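Local coordinates for protein PcaV transcriptional regulator (Streptomyces coelicolor, PDB 4G9Y) that probably acts as a ligand-responsive DNA-binding transcription factor of the MarR family, using a winged helix-turn-helix, and can bind 3,4-dihydroxybenzoate, at residues L26-M31 / V111-M116. Sequence-based numbering, arbitrary orientation.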
loop_
_atom_site.group_PDB
_atom_site.type_symbol
_atom_site.label_atom_id
_atom_site.label_comp_id
_atom_site.label_asym_id
_atom_site.label_seq_id
_atom_site.Cartn_x
_atom_site.Cartn_y
_atom_site.Cartn_z
ATOM N N LEU A 26 -0.312 -7.251 7.832
ATOM C CA LEU A 26 -0.992 -7.988 8.903
ATOM C C LEU A 26 -0.032 -8.930 9.632
ATOM O O LEU A 26 -0.026 -8.992 10.860
ATOM C CB LEU A 26 -2.195 -8.768 8.351
ATOM C CG LEU A 26 -2.879 -9.740 9.318
ATOM C CD1 LEU A 26 -3.613 -8.991 10.414
ATOM C CD2 LEU A 26 -3.820 -10.694 8.583
ATOM N N LEU A 27 0.795 -9.656 8.885
ATOM C CA LEU A 27 1.723 -10.592 9.520
ATOM C C LEU A 27 2.827 -9.873 10.286
ATOM O O LEU A 27 3.296 -10.363 11.310
ATOM C CB LEU A 27 2.342 -11.544 8.497
ATOM C CG LEU A 27 1.540 -12.790 8.114
ATOM C CD1 LEU A 27 2.482 -13.798 7.481
ATOM C CD2 LEU A 27 0.834 -13.403 9.323
ATOM N N TRP A 28 3.248 -8.713 9.793
ATOM C CA TRP A 28 4.209 -7.914 10.548
ATOM C C TRP A 28 3.639 -7.591 11.916
ATOM O O TRP A 28 4.314 -7.716 12.941
ATOM C CB TRP A 28 4.566 -6.612 9.830
ATOM C CG TRP A 28 5.571 -5.752 10.625
ATOM C CD1 TRP A 28 5.305 -4.924 11.690
ATOM C CD2 TRP A 28 6.985 -5.664 10.395
ATOM N NE1 TRP A 28 6.472 -4.327 12.130
ATOM C CE2 TRP A 28 7.513 -4.768 11.350
ATOM C CE3 TRP A 28 7.854 -6.246 9.453
ATOM C CZ2 TRP A 28 8.865 -4.453 11.403
ATOM C CZ3 TRP A 28 9.199 -5.930 9.512
ATOM C CH2 TRP A 28 9.692 -5.043 10.480
ATOM N N ASN A 29 2.386 -7.169 11.934
ATOM C CA ASN A 29 1.768 -6.759 13.176
ATOM C C ASN A 29 1.480 -7.926 14.122
ATOM O O ASN A 29 1.546 -7.772 15.339
ATOM C CB ASN A 29 0.526 -5.889 12.915
ATOM C CG ASN A 29 0.902 -4.466 12.549
ATOM O OD1 ASN A 29 1.119 -3.631 13.425
ATOM N ND2 ASN A 29 1.043 -4.196 11.256
ATOM N N THR A 30 1.206 -9.103 13.580
ATOM C CA THR A 30 0.900 -10.229 14.455
ATOM C C THR A 30 2.141 -11.056 14.818
ATOM O O THR A 30 2.183 -11.674 15.864
ATOM C CB THR A 30 -0.183 -11.143 13.862
ATOM O OG1 THR A 30 0.279 -11.665 12.626
ATOM C CG2 THR A 30 -1.485 -10.375 13.614
ATOM N N MET A 31 3.163 -11.056 13.974
ATOM C CA MET A 31 4.314 -11.924 14.219
ATOM C C MET A 31 5.622 -11.183 14.526
ATOM O O MET A 31 6.601 -11.787 14.972
ATOM C CB MET A 31 4.541 -12.862 13.030
ATOM C CG MET A 31 3.444 -13.897 12.835
ATOM S SD MET A 31 3.906 -14.963 11.461
ATOM C CE MET A 31 5.368 -15.778 12.138
ATOM N N VAL A 111 15.226 -11.586 14.237
ATOM C CA VAL A 111 14.878 -12.993 14.327
ATOM C C VAL A 111 13.393 -13.192 13.989
ATOM O O VAL A 111 13.032 -14.113 13.270
ATOM C CB VAL A 111 15.198 -13.546 15.722
ATOM C CG1 VAL A 111 14.545 -14.908 15.931
ATOM C CG2 VAL A 111 16.716 -13.635 15.925
ATOM N N ARG A 112 12.537 -12.310 14.493
ATOM C CA ARG A 112 11.101 -12.430 14.248
ATOM C C ARG A 112 10.764 -12.144 12.786
ATOM O O ARG A 112 9.880 -12.778 12.204
ATOM C CB ARG A 112 10.319 -11.505 15.188
ATOM C CG ARG A 112 10.542 -11.878 16.666
ATOM C CD ARG A 112 9.802 -10.968 17.637
ATOM N NE ARG A 112 8.352 -11.095 17.533
ATOM C CZ ARG A 112 7.628 -11.998 18.189
ATOM N NH1 ARG A 112 8.221 -12.867 18.996
ATOM N NH2 ARG A 112 6.310 -12.034 18.036
ATOM N N ILE A 113 11.483 -11.201 12.190
ATOM C CA ILE A 113 11.224 -10.832 10.813
ATOM C C ILE A 113 11.561 -12.004 9.901
ATOM O O ILE A 113 10.821 -12.300 8.962
ATOM C CB ILE A 113 12.015 -9.579 10.409
ATOM C CG1 ILE A 113 11.418 -8.346 11.105
ATOM C CG2 ILE A 113 12.018 -9.397 8.876
ATOM C CD1 ILE A 113 12.356 -7.169 11.147
ATOM N N ALA A 114 12.669 -12.677 10.193
ATOM C CA ALA A 114 13.103 -13.813 9.390
ATOM C C ALA A 114 12.065 -14.937 9.445
ATOM O O ALA A 114 11.727 -15.550 8.429
ATOM C CB ALA A 114 14.470 -14.317 9.871
ATOM N N ARG A 115 11.554 -15.199 10.639
ATOM C CA ARG A 115 10.541 -16.221 10.820
ATOM C C ARG A 115 9.243 -15.817 10.118
ATOM O O ARG A 115 8.569 -16.646 9.482
ATOM C CB ARG A 115 10.308 -16.469 12.315
ATOM C CG ARG A 115 9.439 -17.675 12.640
ATOM C CD ARG A 115 10.127 -18.608 13.636
ATOM N NE ARG A 115 10.435 -17.941 14.900
ATOM C CZ ARG A 115 11.663 -17.722 15.365
ATOM N NH1 ARG A 115 12.729 -18.121 14.682
ATOM N NH2 ARG A 115 11.823 -17.102 16.524
ATOM N N MET A 116 8.897 -14.541 10.230
ATOM C CA MET A 116 7.652 -14.050 9.659
ATOM C C MET A 116 7.642 -14.174 8.142
ATOM O O MET A 116 6.655 -14.620 7.554
ATOM C CB MET A 116 7.389 -12.602 10.076
ATOM C CG MET A 116 6.090 -12.048 9.513
ATOM S SD MET A 116 6.348 -11.266 7.903
ATOM C CE MET A 116 7.366 -9.844 8.344
HETATM O O HOH W 1 7.967 -13.931 13.899
#
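M116 reaches from helix 100-121 into the last turn of helix 13-31, where L27, W28 and M31 receive it. Its CG lies 3.9 Å from CB of L27 and equally close to CB of M31. CG is anti to the backbone N (chi1 -179°); the side chain then bends at chi2 and chi3, which brings CE of M116 to within 3.8 Å of W28 CE3, the two side chains crossing at about a right angle. M31 answers by laying its own CE 3.8 Å from M116 CA. At the six-membered end of the indole, CH2 of W28 meets I113 CD1 obliquely, at 3.5 Å. Replacing W28 by an alanine is likely to open a gap beside I113 and the M116 methyl, and to leave the T36 carbonyl without its indole N-H donor. Around the M31 carbonyl the contact turns polar: one water donates to M31 O and R112 O, at 2.8 Å each, bridging the two backbones, while R112 NE is hydrogen-bonded to V32 O. Outside this shell, Y41 touches both W28 and I113, and A143 of the second subunit packs on L27. W28 lies by S38 and M116 by H24, both 3,4-dihydroxybenzoate-binding residues in a structure of this protein, though no ligand is bound to this chain here. The axes of 26-31 and 111-116 run at 132° in their N-to-C directions, consistent with the MarR fold, whose first helix packs on the long helix leading from the winged helix-turn-helix into the helical dimerisation region.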